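Local coordinates for protein Ika8 (Synthetic construct, PDB 6G6O) that is a computationally designed, symmetrical eight-bladed beta-propeller of the WD40 type, built to fold as a closed ring of repeated blades rather than for a known natural activity, at residues A[187-192]-A[197-202]; A[38-43]-A[315-320]. One frame throughout, in Å; residues are numbered along the deposited sequence.

How the contacts relate
Along the chain the order is 38-43, 187-192, 197-202 and 315-320, so contact 1 falls in the long interval between the two halves of contact 2. They share no sheet. Contact 1 pairs two neighbouring strands within the four-stranded blade that runs from 178 to 211, whereas contact 2 packs the end of strand 37-41 and the residue following it against strand 317-321 of the last blade. Their centres lie about 34 Å apart on opposite sides of the chain's centre, with nearest atoms about 25 Å apart. Together they illustrate the two kinds of joint a propeller needs: hydrogen-bonded pairing that builds a blade, and apolar packing between adjacent blades where the ring closes.

Contact 1. Residues A[187-192]-A[197-202]; sequences IVVSGA and IKVWDI
Trp-200 swings its CG beside its own backbone N (chi1 -49°), and Ser-190 tucks OG between its N and carbonyl carbon (chi1 64°); together these torsions bring the indole NE1 to Ser-190 OG at 3.2 Å. The oxygen lies in the indole plane, at the ring's edge, and the N-H points at it almost straight (170°). The same OG is hydrogen-bonded to His-174, so histidine, serine and tryptophan meet as in the Asp-His-Ser-Trp tetrad familiar from WD40 blades. Strands 187-192 and 197-201 form an antiparallel hairpin. Two backbone bonds, Ser-190 N to Lys-198 O and Lys-198 N to Ser-190 O, are each 2.9 Å; at Val-188 and Trp-200 the bond from Val-188 N to Trp-200 O is 2.8 Å, while its return partner is modelled too short to be trusted. Val-188 sets CG1 against Trp-200 CD1 (3.7 Å) and presses CG2 tightly on Ile-202 CD1 (3.5 Å). On the opposite face of the sheet Ile-187 CD1 meets Val-199 CG1 at 3.7 Å, and Ile-197 and Val-189 reach Phe-223 of the next blade. A phenylalanine in place of Trp-200 has no N-H to give, and would probably leave Ser-190 OG with His-174 alone and the ring freer to turn. The buried serine hydroxyl is thus gripped by two ring nitrogens, and the straight in-plane bond helps to fix the rotation of the indole.

Contact 2. Residues A[38-43]-A[315-320]; sequences KVWDIL and GTVKVW
Ile-42 bridges to Val-319 through the end of its side chain. Its CB stands well back from strand 317-321, and CG1, set beside the backbone N (chi1 -80°), carries the chain toward that strand. CB, CG1 and the CG2 branch have no close partner on 315-320, which leaves the contact to CD1. The next torsion (chi2 -136°) departs from a staggered position and delivers that atom: it rests against both methyls of Val-319, 3.7 Å from CG1 and 3.8 Å from CG2, the two side chains crossing at a slant. Val-28 from its own blade and Val-309 from the facing one also touch Ile-42. This is blade-to-blade packing in a beta-propeller, at the place where first and last repeats meet: N-terminal strand 7-10 pairs with strand 317-321 as the outer strand of the final blade, an interlock often called Velcro closure, and its Leu-8 and Val-9 touch Val-319 as well. Two residues earlier on each segment, Trp-40 approaches Val-317 more loosely, NE1 lying 4.5 Å from CG2, in an oblique position. That nitrogen is hydrogen-bonded to Ser-30 OG within its blade. At the strand's end Asp-41 OD1 accepts from Leu-43 N at 3.1 Å, an Asx turn spanning Ile-42.

Contact 1. Residues A[187-192]-A[197-202]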
ATOM      1  N   ILE A 187      -6.901  -8.082 -17.687  1.00 35.80           N
ATOM      2  CA  ILE A 187      -5.848  -7.082 -17.659  1.00 32.81           C
ATOM      3  C   ILE A 187      -5.132  -7.198 -16.327  1.00 27.52           C
ATOM      4  O   ILE A 187      -5.770  -7.233 -15.267  1.00 26.10           O
ATOM      5  CB  ILE A 187      -6.423  -5.665 -17.856  1.00 32.51           C
ATOM      6  CG1 ILE A 187      -7.007  -5.530 -19.264  1.00 31.17           C
ATOM      7  CG2 ILE A 187      -5.358  -4.598 -17.601  1.00 29.41           C
ATOM      8  CD1 ILE A 187      -5.968  -5.360 -20.315  1.00 29.24           C
ATOM      9  N   VAL A 188      -3.811  -7.267 -16.390  1.00 27.76           N
ATOM     10  CA  VAL A 188      -2.940  -7.082 -15.244  1.00 24.91           C
ATOM     11  C   VAL A 188      -2.019  -5.930 -15.591  1.00 25.67           C
ATOM     12  O   VAL A 188      -1.378  -5.949 -16.646  1.00 31.02           O
ATOM     13  CB  VAL A 188      -2.134  -8.353 -14.925  1.00 23.94           C
ATOM     14  CG1 VAL A 188      -0.931  -8.013 -14.066  1.00 25.99           C
ATOM     15  CG2 VAL A 188      -3.015  -9.374 -14.243  1.00 26.27           C
ATOM     16  N   VAL A 189      -1.988  -4.911 -14.739  1.00 21.22           N
ATOM     17  CA  VAL A 189      -1.114  -3.762 -14.931  1.00 22.23           C
ATOM     18  C   VAL A 189      -0.108  -3.747 -13.792  1.00 22.32           C
ATOM     19  O   VAL A 189      -0.479  -3.921 -12.626  1.00 25.65           O
ATOM     20  CB  VAL A 189      -1.908  -2.441 -14.998  1.00 26.20           C
ATOM     21  CG1 VAL A 189      -2.844  -2.310 -13.801  1.00 27.23           C
ATOM     22  CG2 VAL A 189      -0.966  -1.251 -15.091  1.00 21.23           C
ATOM     23  N   SER A 190       1.165  -3.573 -14.132  1.00 24.88           N
ATOM     24  CA  SER A 190       2.231  -3.504 -13.145  1.00 20.06           C
ATOM     25  C   SER A 190       3.109  -2.300 -13.443  1.00 14.07           C
ATOM     26  O   SER A 190       3.203  -1.849 -14.587  1.00 19.07           O
ATOM     27  CB  SER A 190       3.080  -4.785 -13.130  1.00 18.35           C
ATOM     28  OG  SER A 190       3.763  -4.961 -14.360  1.00 23.41           O
ATOM     29  N   GLY A 191       3.738  -1.784 -12.405  1.00 21.00           N
ATOM     30  CA  GLY A 191       4.663  -0.671 -12.552  1.00 16.66           C
ATOM     31  C   GLY A 191       5.939  -0.937 -11.794  1.00 16.71           C
ATOM     32  O   GLY A 191       5.916  -1.422 -10.662  1.00 20.23           O
ATOM     33  N   ALA A 192       7.061  -0.620 -12.429  1.00 20.54           N
ATOM     34  CA  ALA A 192       8.379  -0.858 -11.864  1.00 21.46           C
ATOM     35  C   ALA A 192       9.037   0.462 -11.485  1.00 24.41           C
ATOM     36  O   ALA A 192       8.603   1.544 -11.886  1.00 27.49           O
ATOM     37  CB  ALA A 192       9.261  -1.635 -12.847  1.00 24.92           C
ATOM     38  N   ILE A 197       5.558   0.977 -17.231  1.00 18.59           N
ATOM     39  CA  ILE A 197       4.237   0.475 -16.880  1.00 21.70           C
ATOM     40  C   ILE A 197       3.825  -0.532 -17.942  1.00 24.72           C
ATOM     41  O   ILE A 197       3.825  -0.214 -19.137  1.00 29.04           O
ATOM     42  CB  ILE A 197       3.201   1.611 -16.768  1.00 30.82           C
ATOM     43  CG1 ILE A 197       3.396   2.384 -15.459  1.00 23.03           C
ATOM     44  CG2 ILE A 197       1.783   1.060 -16.872  1.00 26.77           C
ATOM     45  CD1 ILE A 197       2.639   1.811 -14.281  1.00 23.16           C
ATOM     46  N   LYS A 198       3.481  -1.742 -17.512  1.00 24.94           N
ATOM     47  CA  LYS A 198       3.188  -2.841 -18.420  1.00 27.06           C
ATOM     48  C   LYS A 198       1.791  -3.377 -18.150  1.00 25.41           C
ATOM     49  O   LYS A 198       1.443  -3.672 -17.003  1.00 24.00           O
ATOM     50  CB  LYS A 198       4.232  -3.950 -18.279  1.00 22.54           C
ATOM     51  CG  LYS A 198       5.620  -3.522 -18.730  1.00 21.60           C
ATOM     52  CD  LYS A 198       6.553  -4.708 -18.887  1.00 23.94           C
ATOM     53  CE  LYS A 198       7.917  -4.269 -19.383  1.00 21.36           C
ATOM     54  NZ  LYS A 198       8.791  -5.434 -19.683  1.00 34.62           N
ATOM     55  N   VAL A 199       0.999  -3.501 -19.212  1.00 31.07           N
ATOM     56  CA  VAL A 199      -0.376  -3.981 -19.140  1.00 30.78           C
ATOM     57  C   VAL A 199      -0.415  -5.377 -19.744  1.00 30.78           C
ATOM     58  O   VAL A 199      -0.071  -5.564 -20.918  1.00 30.95           O
ATOM     59  CB  VAL A 199      -1.342  -3.034 -19.866  1.00 29.44           C
ATOM     60  CG1 VAL A 199      -2.707  -3.680 -20.020  1.00 27.35           C
ATOM     61  CG2 VAL A 199      -1.447  -1.720 -19.112  1.00 25.97           C
ATOM     62  N   TRP A 200      -0.835  -6.354 -18.947  1.00 26.19           N
ATOM     63  CA  TRP A 200      -0.795  -7.754 -19.334  1.00 27.89           C
ATOM     64  C   TRP A 200      -2.198  -8.299 -19.546  1.00 32.13           C
ATOM     65  O   TRP A 200      -3.195  -7.705 -19.130  1.00 36.10           O
ATOM     66  CB  TRP A 200      -0.084  -8.599 -18.275  1.00 26.17           C
ATOM     67  CG  TRP A 200       1.219  -8.038 -17.841  1.00 25.75           C
ATOM     68  CD1 TRP A 200       1.440  -7.191 -16.798  1.00 26.93           C
ATOM     69  CD2 TRP A 200       2.495  -8.286 -18.438  1.00 22.47           C
ATOM     70  NE1 TRP A 200       2.777  -6.893 -16.708  1.00 30.13           N
ATOM     71  CE2 TRP A 200       3.446  -7.554 -17.703  1.00 24.66           C
ATOM     72  CE3 TRP A 200       2.925  -9.055 -19.522  1.00 27.17           C
ATOM     73  CZ2 TRP A 200       4.801  -7.569 -18.017  1.00 24.51           C
ATOM     74  CZ3 TRP A 200       4.271  -9.068 -19.833  1.00 27.22           C
ATOM     75  CH2 TRP A 200       5.193  -8.329 -19.083  1.00 26.36           C
ATOM     76  N   ASP A 201      -2.256  -9.457 -20.193  1.00 39.87           N
ATOM     77  CA  ASP A 201      -3.496 -10.196 -20.374  1.00 33.64           C
ATOM     78  C   ASP A 201      -3.522 -11.339 -19.366  1.00 34.15           C
ATOM     79  O   ASP A 201      -2.622 -12.184 -19.362  1.00 43.97           O
ATOM     80  CB  ASP A 201      -3.625 -10.715 -21.804  1.00 36.84           C
ATOM     81  CG  ASP A 201      -5.026 -11.190 -22.126  1.00 39.44           C
ATOM     82  OD1 ASP A 201      -5.435 -12.245 -21.598  1.00 43.33           O
ATOM     83  OD2 ASP A 201      -5.731 -10.506 -22.897  1.00 37.48           O
ATOM     84  N   ILE A 202      -4.551 -11.360 -18.512  1.00 30.39           N
ATOM     85  CA  ILE A 202      -4.613 -12.338 -17.429  1.00 35.71           C
ATOM     86  C   ILE A 202      -4.743 -13.765 -17.946  1.00 42.31           C
ATOM     87  O   ILE A 202      -4.477 -14.716 -17.202  1.00 43.86           O
ATOM     88  CB  ILE A 202      -5.773 -12.019 -16.466  1.00 36.67           C
ATOM     89  CG1 ILE A 202      -5.578 -12.724 -15.123  1.00 41.23           C
ATOM     90  CG2 ILE A 202      -7.075 -12.507 -17.041  1.00 41.13           C
ATOM     91  CD1 ILE A 202      -4.179 -12.650 -14.579  1.00 31.35           C
TER

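Contact 2. Residues A[38-43]-A[315-320]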
ATOM      1  N   LYS A  38      -1.222   1.366  17.404  1.00 23.85           N
ATOM      2  CA  LYS A  38      -2.169   2.204  18.122  1.00 21.02           C
ATOM      3  C   LYS A  38      -3.449   2.349  17.312  1.00 14.07           C
ATOM      4  O   LYS A  38      -3.406   2.472  16.084  1.00 14.05           O
ATOM      5  CB  LYS A  38      -1.574   3.586  18.418  1.00 18.38           C
ATOM      6  CG  LYS A  38      -0.492   3.572  19.485  1.00 16.15           C
ATOM      7  CD  LYS A  38       0.211   4.917  19.577  1.00 18.16           C
ATOM      8  CE  LYS A  38       1.259   4.925  20.680  1.00 20.28           C
ATOM      9  NZ  LYS A  38       0.642   4.830  22.033  1.00 23.31           N
ATOM     10  N   VAL A  39      -4.583   2.332  18.006  1.00 19.28           N
ATOM     11  CA  VAL A  39      -5.902   2.447  17.392  1.00 24.48           C
ATOM     12  C   VAL A  39      -6.493   3.790  17.798  1.00 22.77           C
ATOM     13  O   VAL A  39      -6.644   4.073  18.992  1.00 23.44           O
ATOM     14  CB  VAL A  39      -6.821   1.289  17.811  1.00 20.95           C
ATOM     15  CG1 VAL A  39      -8.178   1.419  17.141  1.00 17.15           C
ATOM     16  CG2 VAL A  39      -6.173  -0.048  17.475  1.00 31.28           C
ATOM     17  N   TRP A  40      -6.834   4.611  16.808  1.00 22.41           N
ATOM     18  CA  TRP A  40      -7.286   5.975  17.039  1.00 19.27           C
ATOM     19  C   TRP A  40      -8.770   6.119  16.732  1.00 25.95           C
ATOM     20  O   TRP A  40      -9.332   5.378  15.920  1.00 26.74           O
ATOM     21  CB  TRP A  40      -6.494   6.968  16.184  1.00 18.41           C
ATOM     22  CG  TRP A  40      -5.012   6.813  16.288  1.00 21.59           C
ATOM     23  CD1 TRP A  40      -4.187   6.212  15.385  1.00 13.75           C
ATOM     24  CD2 TRP A  40      -4.173   7.274  17.355  1.00 24.73           C
ATOM     25  NE1 TRP A  40      -2.886   6.267  15.824  1.00 20.23           N
ATOM     26  CE2 TRP A  40      -2.852   6.913  17.031  1.00 22.92           C
ATOM     27  CE3 TRP A  40      -4.413   7.956  18.551  1.00 23.52           C
ATOM     28  CZ2 TRP A  40      -1.774   7.210  17.860  1.00 20.78           C
ATOM     29  CZ3 TRP A  40      -3.342   8.248  19.374  1.00 23.33           C
ATOM     30  CH2 TRP A  40      -2.039   7.875  19.026  1.00 22.94           C
ATOM     31  N   ASP A  41      -9.397   7.089  17.394  1.00 27.91           N
ATOM     32  CA  ASP A  41     -10.781   7.477  17.140  1.00 26.03           C
ATOM     33  C   ASP A  41     -10.754   8.796  16.380  1.00 25.07           C
ATOM     34  O   ASP A  41     -10.379   9.831  16.939  1.00 28.61           O
ATOM     35  CB  ASP A  41     -11.562   7.607  18.447  1.00 27.02           C
ATOM     36  CG  ASP A  41     -13.052   7.786  18.229  1.00 24.72           C
ATOM     37  OD1 ASP A  41     -13.485   7.925  17.066  1.00 31.72           O
ATOM     38  OD2 ASP A  41     -13.796   7.797  19.233  1.00 35.13           O
ATOM     39  N   ILE A  42     -11.149   8.760  15.107  1.00 23.37           N
ATOM     40  CA  ILE A  42     -11.113   9.971  14.293  1.00 27.58           C
ATOM     41  C   ILE A  42     -12.135  10.988  14.785  1.00 29.37           C
ATOM     42  O   ILE A  42     -11.895  12.200  14.724  1.00 34.61           O
ATOM     43  CB  ILE A  42     -11.321   9.613  12.808  1.00 29.63           C
ATOM     44  CG1 ILE A  42     -10.008   9.103  12.208  1.00 25.61           C
ATOM     45  CG2 ILE A  42     -11.879  10.797  12.018  1.00 32.25           C
ATOM     46  CD1 ILE A  42      -9.679   9.671  10.845  1.00 29.05           C
ATOM     47  N   LEU A  43     -13.271  10.524  15.308  1.00 25.38           N
ATOM     48  CA  LEU A  43     -14.321  11.441  15.732  1.00 32.05           C
ATOM     49  C   LEU A  43     -13.981  12.159  17.034  1.00 34.74           C
ATOM     50  O   LEU A  43     -14.392  13.308  17.223  1.00 40.17           O
ATOM     51  CB  LEU A  43     -15.645  10.688  15.875  1.00 34.24           C
ATOM     52  CG  LEU A  43     -16.175  10.064  14.582  1.00 35.30           C
ATOM     53  CD1 LEU A  43     -17.576   9.506  14.780  1.00 29.96           C
ATOM     54  CD2 LEU A  43     -16.152  11.079  13.451  1.00 35.77           C
ATOM     55  N   GLY A 315       7.019   9.948  13.741  1.00 14.65           N
ATOM     56  CA  GLY A 315       5.989   9.294  14.519  1.00 14.88           C
ATOM     57  C   GLY A 315       4.678  10.040  14.602  1.00 12.89           C
ATOM     58  O   GLY A 315       3.762   9.568  15.285  1.00 17.88           O
ATOM     59  N   THR A 316       4.555  11.181  13.930  1.00 16.41           N
ATOM     60  CA  THR A 316       3.333  11.967  13.998  1.00 18.95           C
ATOM     61  C   THR A 316       2.277  11.386  13.067  1.00 20.93           C
ATOM     62  O   THR A 316       2.567  11.049  11.915  1.00 15.55           O
ATOM     63  CB  THR A 316       3.609  13.426  13.632  1.00 13.45           C
ATOM     64  OG1 THR A 316       4.146  13.496  12.307  1.00 17.60           O
ATOM     65  CG2 THR A 316       4.593  14.046  14.609  1.00 11.77           C
ATOM     66  N   VAL A 317       1.054  11.263  13.575  1.00 18.52           N
ATOM     67  CA  VAL A 317      -0.109  10.886  12.782  1.00 19.18           C
ATOM     68  C   VAL A 317      -1.066  12.067  12.788  1.00 20.35           C
ATOM     69  O   VAL A 317      -1.393  12.600  13.855  1.00 21.05           O
ATOM     70  CB  VAL A 317      -0.794   9.621  13.333  1.00 15.39           C
ATOM     71  CG1 VAL A 317      -1.889   9.158  12.390  1.00 15.98           C
ATOM     72  CG2 VAL A 317       0.227   8.519  13.554  1.00 14.35           C
ATOM     73  N   LYS A 318      -1.505  12.481  11.603  1.00 20.90           N
ATOM     74  CA  LYS A 318      -2.371  13.641  11.466  1.00 20.12           C
ATOM     75  C   LYS A 318      -3.564  13.302  10.586  1.00 23.81           C
ATOM     76  O   LYS A 318      -3.471  12.479   9.670  1.00 20.13           O
ATOM     77  CB  LYS A 318      -1.607  14.843  10.892  1.00 16.01           C
ATOM     78  CG  LYS A 318      -0.536  15.382  11.831  1.00 19.67           C
ATOM     79  CD  LYS A 318       0.151  16.606  11.260  1.00 19.66           C
ATOM     80  CE  LYS A 318       1.165  17.172  12.239  1.00 20.40           C
ATOM     81  NZ  LYS A 318       1.890  18.340  11.671  1.00 23.71           N
ATOM     82  N   VAL A 319      -4.690  13.945  10.883  1.00 21.04           N
ATOM     83  CA  VAL A 319      -5.949  13.729  10.181  1.00 20.69           C
ATOM     84  C   VAL A 319      -6.387  15.061   9.589  1.00 23.88           C
ATOM     85  O   VAL A 319      -6.655  16.015  10.329  1.00 24.78           O
ATOM     86  CB  VAL A 319      -7.030  13.160  11.113  1.00 20.85           C
ATOM     87  CG1 VAL A 319      -8.358  13.055  10.384  1.00 23.73           C
ATOM     88  CG2 VAL A 319      -6.602  11.808  11.656  1.00 20.74           C
ATOM     89  N   TRP A 320      -6.460  15.123   8.263  1.00 25.04           N
ATOM     90  CA  TRP A 320      -6.808  16.332   7.534  1.00 22.93           C
ATOM     91  C   TRP A 320      -8.214  16.219   6.962  1.00 25.99           C
ATOM     92  O   TRP A 320      -8.752  15.122   6.787  1.00 29.68           O
ATOM     93  CB  TRP A 320      -5.813  16.593   6.398  1.00 25.20           C
ATOM     94  CG  TRP A 320      -4.395  16.264   6.747  1.00 33.36           C
ATOM     95  CD1 TRP A 320      -3.751  15.080   6.532  1.00 29.93           C
ATOM     96  CD2 TRP A 320      -3.434  17.138   7.351  1.00 41.58           C
ATOM     97  NE1 TRP A 320      -2.456  15.156   6.979  1.00 28.61           N
ATOM     98  CE2 TRP A 320      -2.234  16.410   7.484  1.00 30.64           C
ATOM     99  CE3 TRP A 320      -3.473  18.462   7.797  1.00 41.06           C
ATOM    100  CZ2 TRP A 320      -1.086  16.963   8.042  1.00 30.56           C
ATOM    101  CZ3 TRP A 320      -2.332  19.007   8.354  1.00 39.59           C
ATOM    102  CH2 TRP A 320      -1.156  18.260   8.472  1.00 32.76           C
TER